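Local coordinates for SsfS6 (Streptomyces sp. SF2575, PDB 4FZR), which belongs to the GT-B structural clan and is related to the erythromycin biosynthesis protein CIII family, with two parallel-sheet domains in one chain, at residues Val20-Ser25 with Val46-Ser51; Thr129-Leu134 with Trp147-Ile152; Leu184-Val189 with Pro200-Met205. All coordinates share one frame; numbering follows the deposited sequence.

Contact 1 of 3, residues Val20-Ser25 with Val46-Ser51; sequences VIAGCS and VLVAAS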
ATOM      1  N   VAL A  20       0.646   6.151  13.102  1.00 14.38           N
ATOM      2  CA  VAL A  20      -0.746   5.735  12.968  1.00 12.33           C
ATOM      3  C   VAL A  20      -1.066   4.698  14.036  1.00 14.05           C
ATOM      4  O   VAL A  20      -0.524   3.594  14.019  1.00 13.72           O
ATOM      5  CB  VAL A  20      -1.031   5.134  11.577  1.00 14.75           C
ATOM      6  CG1 VAL A  20      -2.532   4.920  11.385  1.00  7.67           C
ATOM      7  CG2 VAL A  20      -0.471   6.041  10.489  1.00 19.41           C
ATOM      8  N   ILE A  21      -1.935   5.059  14.975  1.00  9.44           N
ATOM      9  CA  ILE A  21      -2.273   4.167  16.078  1.00 15.84           C
ATOM     10  C   ILE A  21      -3.624   3.504  15.829  1.00 17.23           C
ATOM     11  O   ILE A  21      -4.665   4.160  15.867  1.00 20.95           O
ATOM     12  CB  ILE A  21      -2.247   4.918  17.426  1.00 19.55           C
ATOM     13  CG1 ILE A  21      -0.802   5.318  17.753  1.00 17.41           C
ATOM     14  CG2 ILE A  21      -2.836   4.054  18.538  1.00 20.18           C
ATOM     15  CD1 ILE A  21      -0.629   6.083  19.039  1.00 24.61           C
ATOM     16  N   ALA A  22      -3.587   2.201  15.563  1.00 15.21           N
ATOM     17  CA  ALA A  22      -4.767   1.459  15.119  1.00 20.60           C
ATOM     18  C   ALA A  22      -5.248   0.441  16.155  1.00 21.99           C
ATOM     19  O   ALA A  22      -4.678   0.327  17.242  1.00 21.02           O
ATOM     20  CB  ALA A  22      -4.480   0.769  13.790  1.00 13.67           C
ATOM     21  N   GLY A  23      -6.296  -0.300  15.800  1.00 22.47           N
ATOM     22  CA  GLY A  23      -6.968  -1.192  16.731  1.00 27.32           C
ATOM     23  C   GLY A  23      -6.441  -2.615  16.778  1.00 27.77           C
ATOM     24  O   GLY A  23      -5.255  -2.864  16.558  1.00 24.09           O
ATOM     25  N   CYS A  24      -7.332  -3.557  17.078  1.00 27.26           N
ATOM     26  CA  CYS A  24      -6.946  -4.958  17.228  1.00 28.88           C
ATOM     27  C   CYS A  24      -7.728  -5.886  16.297  1.00 25.85           C
ATOM     28  O   CYS A  24      -7.571  -7.105  16.352  1.00 29.40           O
ATOM     29  CB  CYS A  24      -7.121  -5.409  18.682  1.00 32.81           C
ATOM     30  SG  CYS A  24      -8.835  -5.413  19.266  1.00 27.46           S
ATOM     31  N   SER A  25      -8.568  -5.309  15.441  1.00 17.43           N
ATOM     32  CA  SER A  25      -9.272  -6.089  14.428  1.00 17.04           C
ATOM     33  C   SER A  25      -9.140  -5.432  13.060  1.00 14.99           C
ATOM     34  O   SER A  25      -8.900  -4.230  12.957  1.00 20.63           O
ATOM     35  CB  SER A  25     -10.743  -6.254  14.805  1.00 27.35           C
ATOM     36  OG  SER A  25     -11.349  -5.001  15.060  1.00 29.48           O
ATOM     37  N   VAL A  46       5.763   7.130   7.805  1.00 18.52           N
ATOM     38  CA  VAL A  46       4.616   6.535   8.485  1.00 18.31           C
ATOM     39  C   VAL A  46       4.973   5.232   9.194  1.00 17.95           C
ATOM     40  O   VAL A  46       5.716   4.403   8.670  1.00 18.15           O
ATOM     41  CB  VAL A  46       3.454   6.271   7.495  1.00 17.45           C
ATOM     42  CG1 VAL A  46       2.388   5.381   8.127  1.00 22.17           C
ATOM     43  CG2 VAL A  46       2.848   7.587   7.026  1.00 17.42           C
ATOM     44  N   LEU A  47       4.438   5.065  10.398  1.00 15.44           N
ATOM     45  CA  LEU A  47       4.567   3.817  11.131  1.00 15.16           C
ATOM     46  C   LEU A  47       3.215   3.470  11.751  1.00 17.14           C
ATOM     47  O   LEU A  47       2.671   4.238  12.546  1.00  9.05           O
ATOM     48  CB  LEU A  47       5.639   3.937  12.217  1.00 18.92           C
ATOM     49  CG  LEU A  47       5.915   2.684  13.055  1.00 18.73           C
ATOM     50  CD1 LEU A  47       6.334   1.515  12.181  1.00 13.15           C
ATOM     51  CD2 LEU A  47       6.982   2.966  14.096  1.00 13.09           C
ATOM     52  N   VAL A  48       2.664   2.323  11.369  1.00 15.26           N
ATOM     53  CA  VAL A  48       1.376   1.893  11.902  1.00 19.02           C
ATOM     54  C   VAL A  48       1.585   1.013  13.127  1.00 18.88           C
ATOM     55  O   VAL A  48       2.225  -0.037  13.047  1.00 15.60           O
ATOM     56  CB  VAL A  48       0.549   1.129  10.855  1.00 12.26           C
ATOM     57  CG1 VAL A  48      -0.793   0.704  11.445  1.00 10.30           C
ATOM     58  CG2 VAL A  48       0.350   1.990   9.619  1.00  9.83           C
ATOM     59  N   ALA A  49       1.053   1.456  14.261  1.00 16.09           N
ATOM     60  CA  ALA A  49       1.207   0.730  15.513  1.00 21.17           C
ATOM     61  C   ALA A  49      -0.124   0.107  15.929  1.00 22.47           C
ATOM     62  O   ALA A  49      -1.146   0.790  15.996  1.00 17.03           O
ATOM     63  CB  ALA A  49       1.731   1.661  16.599  1.00 16.94           C
ATOM     64  N   ALA A  50      -0.107  -1.196  16.198  1.00 21.26           N
ATOM     65  CA  ALA A  50      -1.323  -1.921  16.557  1.00 23.46           C
ATOM     66  C   ALA A  50      -0.977  -3.220  17.283  1.00 26.78           C
ATOM     67  O   ALA A  50       0.196  -3.519  17.504  1.00 23.65           O
ATOM     68  CB  ALA A  50      -2.155  -2.210  15.311  1.00 17.30           C
ATOM     69  N   SER A  51      -1.999  -3.985  17.657  1.00 23.01           N
ATOM     70  CA  SER A  51      -1.787  -5.256  18.344  1.00 23.53           C
ATOM     71  C   SER A  51      -1.018  -6.234  17.453  1.00 22.36           C
ATOM     72  O   SER A  51      -1.121  -6.186  16.228  1.00 22.92           O
ATOM     73  CB  SER A  51      -3.124  -5.864  18.774  1.00 16.58           C
ATOM     74  OG  SER A  51      -3.911  -6.220  17.650  1.00 18.02           O
TER
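Val20 and Ala49 hold the tight half of this contact, where two neighbouring parallel strands of a Rossmann-like sheet run together. Val20 N donates to Leu47 O at 2.8 Å, and Val20 O accepts a hydrogen bond from Ala49 N at 2.7 Å. Ala22 N then closes on Ala49 O in an almost straight bond (176° at the hydrogen). On the valine face, the branch of Val20 that lies beside its own backbone N, CG2, reaches Val46 CG1 at 3.8 Å, the two side chains crossing at a slant, while Val20 CB rests 4.0 Å from Val48 CG2.

Beyond Ala22 the pairing relaxes, although every touching residue stays buried. Here the methyl CB of Ala50 sits 3.4 Å from Gly23 O, and Ser51 OG lies 3.3 Å from Cys24 CA; this hydroxyl has its polar partner in the side chain of Asn53, which also binds Cys24 O.

Helix 33-41 packs on the valine face at Val20 and Val46. On the other face Ile21 meets helix 135-143 and Ala49 meets helix 93-122, while strands 65-67 and 126-130 flank the pair, the first next to 45-51 and the second next to 17-21.

Contact 2 of 3, residues Thr129-Leu134 with Trp147-Ile152; sequences TETYSL and WIEQSI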
ATOM      1  N   THR A 129      -5.238   8.491  13.905  1.00 13.18           N
ATOM      2  CA  THR A 129      -5.955   7.432  14.595  1.00 17.65           C
ATOM      3  C   THR A 129      -7.432   7.372  14.211  1.00 21.83           C
ATOM      4  O   THR A 129      -7.959   8.255  13.535  1.00 20.70           O
ATOM      5  CB  THR A 129      -5.843   7.618  16.118  1.00 19.99           C
ATOM      6  OG1 THR A 129      -6.286   6.432  16.788  1.00 23.85           O
ATOM      7  CG2 THR A 129      -6.673   8.806  16.574  1.00 20.62           C
ATOM      8  N   GLU A 130      -8.083   6.302  14.646  1.00 22.48           N
ATOM      9  CA  GLU A 130      -9.505   6.093  14.417  1.00 25.32           C
ATOM     10  C   GLU A 130     -10.280   6.562  15.652  1.00 24.12           C
ATOM     11  O   GLU A 130      -9.795   6.442  16.776  1.00 24.00           O
ATOM     12  CB  GLU A 130      -9.751   4.614  14.121  1.00 23.18           C
ATOM     13  CG  GLU A 130     -11.194   4.205  14.021  1.00 39.31           C
ATOM     14  CD  GLU A 130     -11.698   3.575  15.302  1.00 37.64           C
ATOM     15  OE1 GLU A 130     -10.971   2.742  15.884  1.00 34.12           O
ATOM     16  OE2 GLU A 130     -12.818   3.919  15.732  1.00 39.13           O
ATOM     17  N   THR A 131     -11.474   7.110  15.440  1.00 22.42           N
ATOM     18  CA  THR A 131     -12.206   7.802  16.507  1.00 27.75           C
ATOM     19  C   THR A 131     -12.367   7.022  17.820  1.00 26.62           C
ATOM     20  O   THR A 131     -12.447   7.625  18.887  1.00 26.92           O
ATOM     21  CB  THR A 131     -13.601   8.282  16.027  1.00 32.22           C
ATOM     22  OG1 THR A 131     -14.358   8.754  17.149  1.00 38.45           O
ATOM     23  CG2 THR A 131     -14.367   7.163  15.349  1.00 25.97           C
ATOM     24  N   TYR A 132     -12.411   5.695  17.753  1.00 26.42           N
ATOM     25  CA  TYR A 132     -12.549   4.882  18.964  1.00 28.39           C
ATOM     26  C   TYR A 132     -11.219   4.295  19.446  1.00 31.82           C
ATOM     27  O   TYR A 132     -11.171   3.644  20.489  1.00 29.83           O
ATOM     28  CB  TYR A 132     -13.562   3.752  18.754  1.00 31.68           C
ATOM     29  CG  TYR A 132     -14.989   4.213  18.538  1.00 37.39           C
ATOM     30  CD1 TYR A 132     -15.415   5.468  18.960  1.00 32.73           C
ATOM     31  CD2 TYR A 132     -15.914   3.385  17.917  1.00 38.91           C
ATOM     32  CE1 TYR A 132     -16.721   5.883  18.762  1.00 35.13           C
ATOM     33  CE2 TYR A 132     -17.216   3.789  17.714  1.00 35.07           C
ATOM     34  CZ  TYR A 132     -17.615   5.038  18.137  1.00 42.93           C
ATOM     35  OH  TYR A 132     -18.916   5.438  17.936  1.00 43.89           O
ATOM     36  N   SER A 133     -10.150   4.512  18.687  1.00 28.16           N
ATOM     37  CA  SER A 133      -8.808   4.140  19.131  1.00 26.82           C
ATOM     38  C   SER A 133      -8.230   5.248  20.001  1.00 22.58           C
ATOM     39  O   SER A 133      -7.493   6.108  19.519  1.00 24.37           O
ATOM     40  CB  SER A 133      -7.889   3.892  17.935  1.00 27.61           C
ATOM     41  OG  SER A 133      -8.311   2.763  17.189  1.00 41.31           O
ATOM     42  N   LEU A 134      -8.558   5.211  21.287  1.00 18.97           N
ATOM     43  CA  LEU A 134      -8.238   6.307  22.197  1.00 25.65           C
ATOM     44  C   LEU A 134      -6.791   6.274  22.684  1.00 26.52           C
ATOM     45  O   LEU A 134      -6.366   7.147  23.442  1.00 27.03           O
ATOM     46  CB  LEU A 134      -9.197   6.294  23.392  1.00 23.57           C
ATOM     47  CG  LEU A 134     -10.663   6.585  23.065  1.00 27.67           C
ATOM     48  CD1 LEU A 134     -11.509   6.591  24.336  1.00 33.08           C
ATOM     49  CD2 LEU A 134     -10.791   7.908  22.320  1.00 32.59           C
ATOM     50  N   TRP A 147      -2.887  15.605  16.980  1.00 35.91           N
ATOM     51  CA  TRP A 147      -3.355  14.320  16.471  1.00 32.05           C
ATOM     52  C   TRP A 147      -4.532  14.506  15.524  1.00 26.26           C
ATOM     53  O   TRP A 147      -5.233  15.514  15.576  1.00 31.70           O
ATOM     54  CB  TRP A 147      -3.718  13.365  17.617  1.00 27.35           C
ATOM     55  CG  TRP A 147      -4.884  13.801  18.442  1.00 31.97           C
ATOM     56  CD1 TRP A 147      -4.901  14.790  19.381  1.00 33.13           C
ATOM     57  CD2 TRP A 147      -6.206  13.248  18.417  1.00 34.44           C
ATOM     58  NE1 TRP A 147      -6.152  14.893  19.937  1.00 31.88           N
ATOM     59  CE2 TRP A 147      -6.972  13.957  19.362  1.00 32.28           C
ATOM     60  CE3 TRP A 147      -6.815  12.224  17.684  1.00 31.89           C
ATOM     61  CZ2 TRP A 147      -8.318  13.677  19.594  1.00 33.61           C
ATOM     62  CZ3 TRP A 147      -8.151  11.948  17.913  1.00 29.54           C
ATOM     63  CH2 TRP A 147      -8.888  12.670  18.862  1.00 29.02           C
ATOM     64  N   ILE A 148      -4.734  13.529  14.648  1.00 22.14           N
ATOM     65  CA  ILE A 148      -5.802  13.587  13.665  1.00 27.23           C
ATOM     66  C   ILE A 148      -6.769  12.436  13.893  1.00 28.81           C
ATOM     67  O   ILE A 148      -6.360  11.311  14.178  1.00 25.12           O
ATOM     68  CB  ILE A 148      -5.242  13.535  12.236  1.00 20.47           C
ATOM     69  CG1 ILE A 148      -4.501  14.835  11.928  1.00 34.04           C
ATOM     70  CG2 ILE A 148      -6.358  13.323  11.226  1.00 27.44           C
ATOM     71  CD1 ILE A 148      -3.237  14.633  11.149  1.00 42.78           C
ATOM     72  N   GLU A 149      -8.055  12.739  13.768  1.00 29.97           N
ATOM     73  CA  GLU A 149      -9.109  11.777  14.036  1.00 26.67           C
ATOM     74  C   GLU A 149      -9.830  11.441  12.740  1.00 22.91           C
ATOM     75  O   GLU A 149     -10.375  12.325  12.084  1.00 30.07           O
ATOM     76  CB  GLU A 149     -10.096  12.376  15.043  1.00 30.24           C
ATOM     77  CG  GLU A 149     -11.268  11.479  15.413  1.00 37.28           C
ATOM     78  CD  GLU A 149     -12.290  12.191  16.288  1.00 40.87           C
ATOM     79  OE1 GLU A 149     -12.835  13.226  15.849  1.00 37.72           O
ATOM     80  OE2 GLU A 149     -12.547  11.721  17.417  1.00 41.67           O
ATOM     81  N   GLN A 150      -9.823  10.165  12.360  1.00 20.23           N
ATOM     82  CA  GLN A 150     -10.607   9.724  11.213  1.00 20.81           C
ATOM     83  C   GLN A 150     -11.759   8.823  11.644  1.00 24.56           C
ATOM     84  O   GLN A 150     -11.570   7.865  12.393  1.00 24.10           O
ATOM     85  CB  GLN A 150      -9.745   8.986  10.183  1.00 18.40           C
ATOM     86  CG  GLN A 150     -10.515   8.669   8.903  1.00 21.19           C
ATOM     87  CD  GLN A 150      -9.790   7.717   7.968  1.00 28.18           C
ATOM     88  OE1 GLN A 150      -8.595   7.865   7.708  1.00 26.88           O
ATOM     89  NE2 GLN A 150     -10.520   6.733   7.453  1.00 30.18           N
ATOM     90  N   SER A 151     -12.955   9.145  11.165  1.00 20.85           N
ATOM     91  CA  SER A 151     -14.109   8.274  11.326  1.00 33.11           C
ATOM     92  C   SER A 151     -14.063   7.177  10.271  1.00 31.87           C
ATOM     93  O   SER A 151     -13.808   7.445   9.099  1.00 37.91           O
ATOM     94  CB  SER A 151     -15.410   9.064  11.187  1.00 20.52           C
ATOM     95  OG  SER A 151     -16.504   8.193  10.970  1.00 41.21           O
ATOM     96  N   ILE A 152     -14.311   5.943  10.692  1.00 30.09           N
ATOM     97  CA  ILE A 152     -14.313   4.810   9.778  1.00 28.66           C
ATOM     98  C   ILE A 152     -15.724   4.230   9.697  1.00 33.92           C
ATOM     99  O   ILE A 152     -15.914   3.081   9.298  1.00 31.92           O
ATOM    100  CB  ILE A 152     -13.307   3.728  10.232  1.00 36.48           C
ATOM    101  CG1 ILE A 152     -13.629   3.266  11.655  1.00 25.52           C
ATOM    102  CG2 ILE A 152     -11.876   4.268  10.170  1.00 24.56           C
ATOM    103  CD1 ILE A 152     -12.933   1.996  12.055  1.00 28.77           C
TER
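Thr129 and Glu130 pair in parallel with Glu149 and Gln150, joining the two strands of the beta-alpha-beta unit 126-130, 135-143 and 147-150 toward the C-terminal ends of its strands. The backbone does the first work: Thr129 N donates to Ile148 O, Gln150 N donates to Thr129 O at 2.9 Å, and Thr131 N reaches Gln150 O at 3.1 Å. The last of these is bent, its donor standing 39° out of the carbonyl plane, just where the first strand gives way to the type I turn from Glu130 to Ser133.

Side chains add to this on both faces. Thr129 CG2, placed between its backbone N and carbonyl carbon, comes obliquely to the six-membered ring of Trp147, 3.6 Å from CE3. On the same face the extended chain of Glu149 (chi1 180°) runs past Thr131, whose OG1 makes a weak hydrogen bond to Glu149 OE2 at 3.5 Å. On the other face Glu130 and Ile152 cross at about a right angle, and Glu130 CG is pressed to 3.4 Å from Ile152 CD1.

A second shell fixes these groups. Glu149 is held by Lys161 and by the hydroxyl of Ser186, so its stronger partners lie beyond the pair of strands; Trp147 NE1 binds Pro181 O, and its ring rests on Pro137 and Ala140 of the connecting helix. Thr129 OG1 probably hydrogen-bonds to Ile21 O in the adjacent strand. Arg153 forms a salt bridge with Glu130, whose chain bends at chi2 (-99°) and brings the carboxylate back over its own turn. There Tyr132 N donates to Glu130 OE2 at 2.7 Å, meeting the oxygen from well above the carboxylate plane.

Contact 3 of 3, residues Leu184-Val189 with Pro200-Met205; sequences LLSIDV and PGTTKM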
ATOM      1  N   LEU A 184      -6.280  17.982  15.633  1.00 32.22           N
ATOM      2  CA  LEU A 184      -5.953  18.964  14.611  1.00 31.04           C
ATOM      3  C   LEU A 184      -7.056  18.966  13.554  1.00 35.46           C
ATOM      4  O   LEU A 184      -7.627  20.007  13.229  1.00 40.43           O
ATOM      5  CB  LEU A 184      -4.610  18.612  13.968  1.00 39.68           C
ATOM      6  CG  LEU A 184      -3.938  19.676  13.100  1.00 37.56           C
ATOM      7  CD1 LEU A 184      -3.462  20.843  13.951  1.00 46.05           C
ATOM      8  CD2 LEU A 184      -2.785  19.061  12.321  1.00 35.22           C
ATOM      9  N   LEU A 185      -7.337  17.782  13.019  1.00 37.75           N
ATOM     10  CA  LEU A 185      -8.445  17.571  12.097  1.00 26.72           C
ATOM     11  C   LEU A 185      -9.347  16.479  12.642  1.00 26.08           C
ATOM     12  O   LEU A 185      -8.877  15.539  13.279  1.00 28.24           O
ATOM     13  CB  LEU A 185      -7.929  17.123  10.729  1.00 39.69           C
ATOM     14  CG  LEU A 185      -7.608  18.166   9.663  1.00 45.36           C
ATOM     15  CD1 LEU A 185      -7.372  17.469   8.334  1.00 36.01           C
ATOM     16  CD2 LEU A 185      -8.728  19.183   9.541  1.00 43.00           C
ATOM     17  N   SER A 186     -10.642  16.601  12.390  1.00 29.13           N
ATOM     18  CA  SER A 186     -11.574  15.528  12.694  1.00 28.24           C
ATOM     19  C   SER A 186     -12.317  15.177  11.416  1.00 33.51           C
ATOM     20  O   SER A 186     -13.140  15.948  10.927  1.00 40.82           O
ATOM     21  CB  SER A 186     -12.549  15.928  13.796  1.00 34.38           C
ATOM     22  OG  SER A 186     -13.487  14.889  14.028  1.00 31.19           O
ATOM     23  N   ILE A 187     -12.022  13.999  10.882  1.00 28.15           N
ATOM     24  CA  ILE A 187     -12.440  13.653   9.534  1.00 25.30           C
ATOM     25  C   ILE A 187     -13.682  12.773   9.524  1.00 28.88           C
ATOM     26  O   ILE A 187     -13.844  11.885  10.363  1.00 29.53           O
ATOM     27  CB  ILE A 187     -11.286  12.979   8.775  1.00 21.42           C
ATOM     28  CG1 ILE A 187     -10.063  13.905   8.807  1.00 25.94           C
ATOM     29  CG2 ILE A 187     -11.705  12.647   7.350  1.00 23.85           C
ATOM     30  CD1 ILE A 187      -8.797  13.298   8.280  1.00 23.51           C
ATOM     31  N   ASP A 188     -14.559  13.044   8.565  1.00 24.13           N
ATOM     32  CA  ASP A 188     -15.845  12.370   8.467  1.00 22.60           C
ATOM     33  C   ASP A 188     -16.067  11.881   7.040  1.00 21.16           C
ATOM     34  O   ASP A 188     -15.703  12.563   6.080  1.00 19.96           O
ATOM     35  CB  ASP A 188     -16.959  13.335   8.874  1.00 32.51           C
ATOM     36  CG  ASP A 188     -18.285  12.643   9.073  1.00 28.17           C
ATOM     37  OD1 ASP A 188     -19.026  12.480   8.081  1.00 36.57           O
ATOM     38  OD2 ASP A 188     -18.584  12.260  10.224  1.00 39.49           O
ATOM     39  N   VAL A 189     -16.672  10.705   6.901  1.00 20.58           N
ATOM     40  CA  VAL A 189     -16.813  10.070   5.592  1.00 20.57           C
ATOM     41  C   VAL A 189     -18.276   9.872   5.174  1.00 21.67           C
ATOM     42  O   VAL A 189     -18.555   9.364   4.088  1.00 17.95           O
ATOM     43  CB  VAL A 189     -16.072   8.711   5.549  1.00 22.29           C
ATOM     44  CG1 VAL A 189     -14.561   8.928   5.599  1.00 20.29           C
ATOM     45  CG2 VAL A 189     -16.526   7.809   6.692  1.00 19.47           C
ATOM     46  N   PRO A 200     -19.836  19.441  12.151  1.00 56.22           N
ATOM     47  CA  PRO A 200     -19.629  19.193  13.579  1.00 54.58           C
ATOM     48  C   PRO A 200     -18.197  19.509  14.009  1.00 52.58           C
ATOM     49  O   PRO A 200     -17.666  18.852  14.908  1.00 51.65           O
ATOM     50  CB  PRO A 200     -19.911  17.690  13.706  1.00 50.17           C
ATOM     51  CG  PRO A 200     -20.846  17.356  12.539  1.00 45.77           C
ATOM     52  CD  PRO A 200     -20.832  18.522  11.576  1.00 50.45           C
ATOM     53  N   GLY A 201     -17.588  20.510  13.379  1.00 55.13           N
ATOM     54  CA  GLY A 201     -16.177  20.790  13.580  1.00 41.53           C
ATOM     55  C   GLY A 201     -15.345  19.789  12.799  1.00 46.01           C
ATOM     56  O   GLY A 201     -14.173  19.562  13.100  1.00 44.29           O
ATOM     57  N   THR A 202     -15.962  19.195  11.782  1.00 42.75           N
ATOM     58  CA  THR A 202     -15.343  18.109  11.038  1.00 40.35           C
ATOM     59  C   THR A 202     -15.039  18.493   9.595  1.00 41.35           C
ATOM     60  O   THR A 202     -15.462  19.539   9.108  1.00 42.36           O
ATOM     61  CB  THR A 202     -16.247  16.866  11.028  1.00 45.75           C
ATOM     62  OG1 THR A 202     -17.454  17.155  10.311  1.00 46.29           O
ATOM     63  CG2 THR A 202     -16.587  16.447  12.449  1.00 41.16           C
ATOM     64  N   THR A 203     -14.300  17.621   8.919  1.00 39.70           N
ATOM     65  CA  THR A 203     -13.929  17.830   7.530  1.00 32.16           C
ATOM     66  C   THR A 203     -14.320  16.591   6.741  1.00 29.21           C
ATOM     67  O   THR A 203     -13.925  15.480   7.090  1.00 34.80           O
ATOM     68  CB  THR A 203     -12.410  18.062   7.386  1.00 31.27           C
ATOM     69  OG1 THR A 203     -11.980  19.057   8.326  1.00 37.70           O
ATOM     70  CG2 THR A 203     -12.061  18.513   5.982  1.00 31.72           C
ATOM     71  N   LYS A 204     -15.110  16.776   5.689  1.00 29.36           N
ATOM     72  CA  LYS A 204     -15.528  15.654   4.859  1.00 26.09           C
ATOM     73  C   LYS A 204     -14.337  15.060   4.116  1.00 23.93           C
ATOM     74  O   LYS A 204     -13.403  15.773   3.755  1.00 22.90           O
ATOM     75  CB  LYS A 204     -16.588  16.096   3.846  1.00 22.28           C
ATOM     76  CG  LYS A 204     -17.955  16.381   4.441  1.00 36.88           C
ATOM     77  CD  LYS A 204     -18.487  15.175   5.190  1.00 31.44           C
ATOM     78  CE  LYS A 204     -19.893  15.412   5.700  1.00 37.24           C
ATOM     79  NZ  LYS A 204     -20.382  14.274   6.523  1.00 37.66           N
HETATM   80  N   MSE A 205     -14.382  13.750   3.894  1.00 19.05           N
HETATM   81  CA  MSE A 205     -13.383  13.073   3.076  1.00 22.81           C
HETATM   82  C   MSE A 205     -14.018  11.911   2.322  1.00 19.85           C
HETATM   83  O   MSE A 205     -14.846  11.183   2.864  1.00 17.69           O
HETATM   84  CB  MSE A 205     -12.236  12.540   3.936  1.00 15.92           C
HETATM   85  CG  MSE A 205     -11.068  11.997   3.105  1.00 28.51           C
HETATM   86 SE   MSE A 205      -9.914  10.695   4.010  1.00 27.80          SE
HETATM   87  CE  MSE A 205      -8.862  11.845   5.117  1.00 19.78           C
TER
HETATM   88  O   HOH W   1     -17.000   9.518   1.807  1.00 12.18           O
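Ser186 to Val189 run in parallel register with Thr202 to Met205, held by alternating backbone bonds from Thr203 N to Ser186 O, Asp188 N to Thr203 O, and Met205 N to Asp188 O (2.8 Å). A water extends the pairing past the last of them, donating to both Val189 O and Met205 O.

The two faces differ in character. On one, Asp188 and Lys204 lie side by side and point the same way; Lys204 NZ makes a salt bridge to Asp188 OD1 at 2.7 Å, approaching 44° out of the carboxylate plane. The bond is shared at both ends, since Lys204 NZ also meets Glu195 and Cys190 O, while Asp188 OD1 accepts from Cys190 N.

The other face is largely apolar. Ile187 CG2 touches CB of Met205, modelled as selenomethionine, at 3.5 Å. The long chain of Met205 then turns at chi3 (-78°), which sets its terminal CE 3.5 Å from Ile187 CD1. Farther back, Leu185 CD2 meets Thr203 OG1 at 3.5 Å.

Strand 147-150 flanks 185-188 on its inner side, and 203-204 is the outermost strand within this chain. The apolar face is covered by helix 388-395, through Ile391, Leu394 and Ile395: the end of the chain comes back to the N-terminal domain, as is usual in GT-B proteins.

In the fold
The three contacts step across one parallel sheet, contact 2 lying between the other two and contact 3 at the 203-204 edge, and their chemistry differs with place. Contacts 1 and 2 are wholly buried; contact 3 is partly open. Contact 1 relies on small aliphatic side chains. Contact 2, equally enclosed, hides acidic and hydroxyl groups that are paired within the interior, and contact 3 sets a salt bridge and a bridging water against an apolar face. No strand serves two contacts, but neighbours adjoin: 17-21 lies beside 126-130, and 147-150 beside 185-188. Contact 2 therefore touches both others, whereas contacts 1 and 3 remain about 11 Å apart at their nearest atoms.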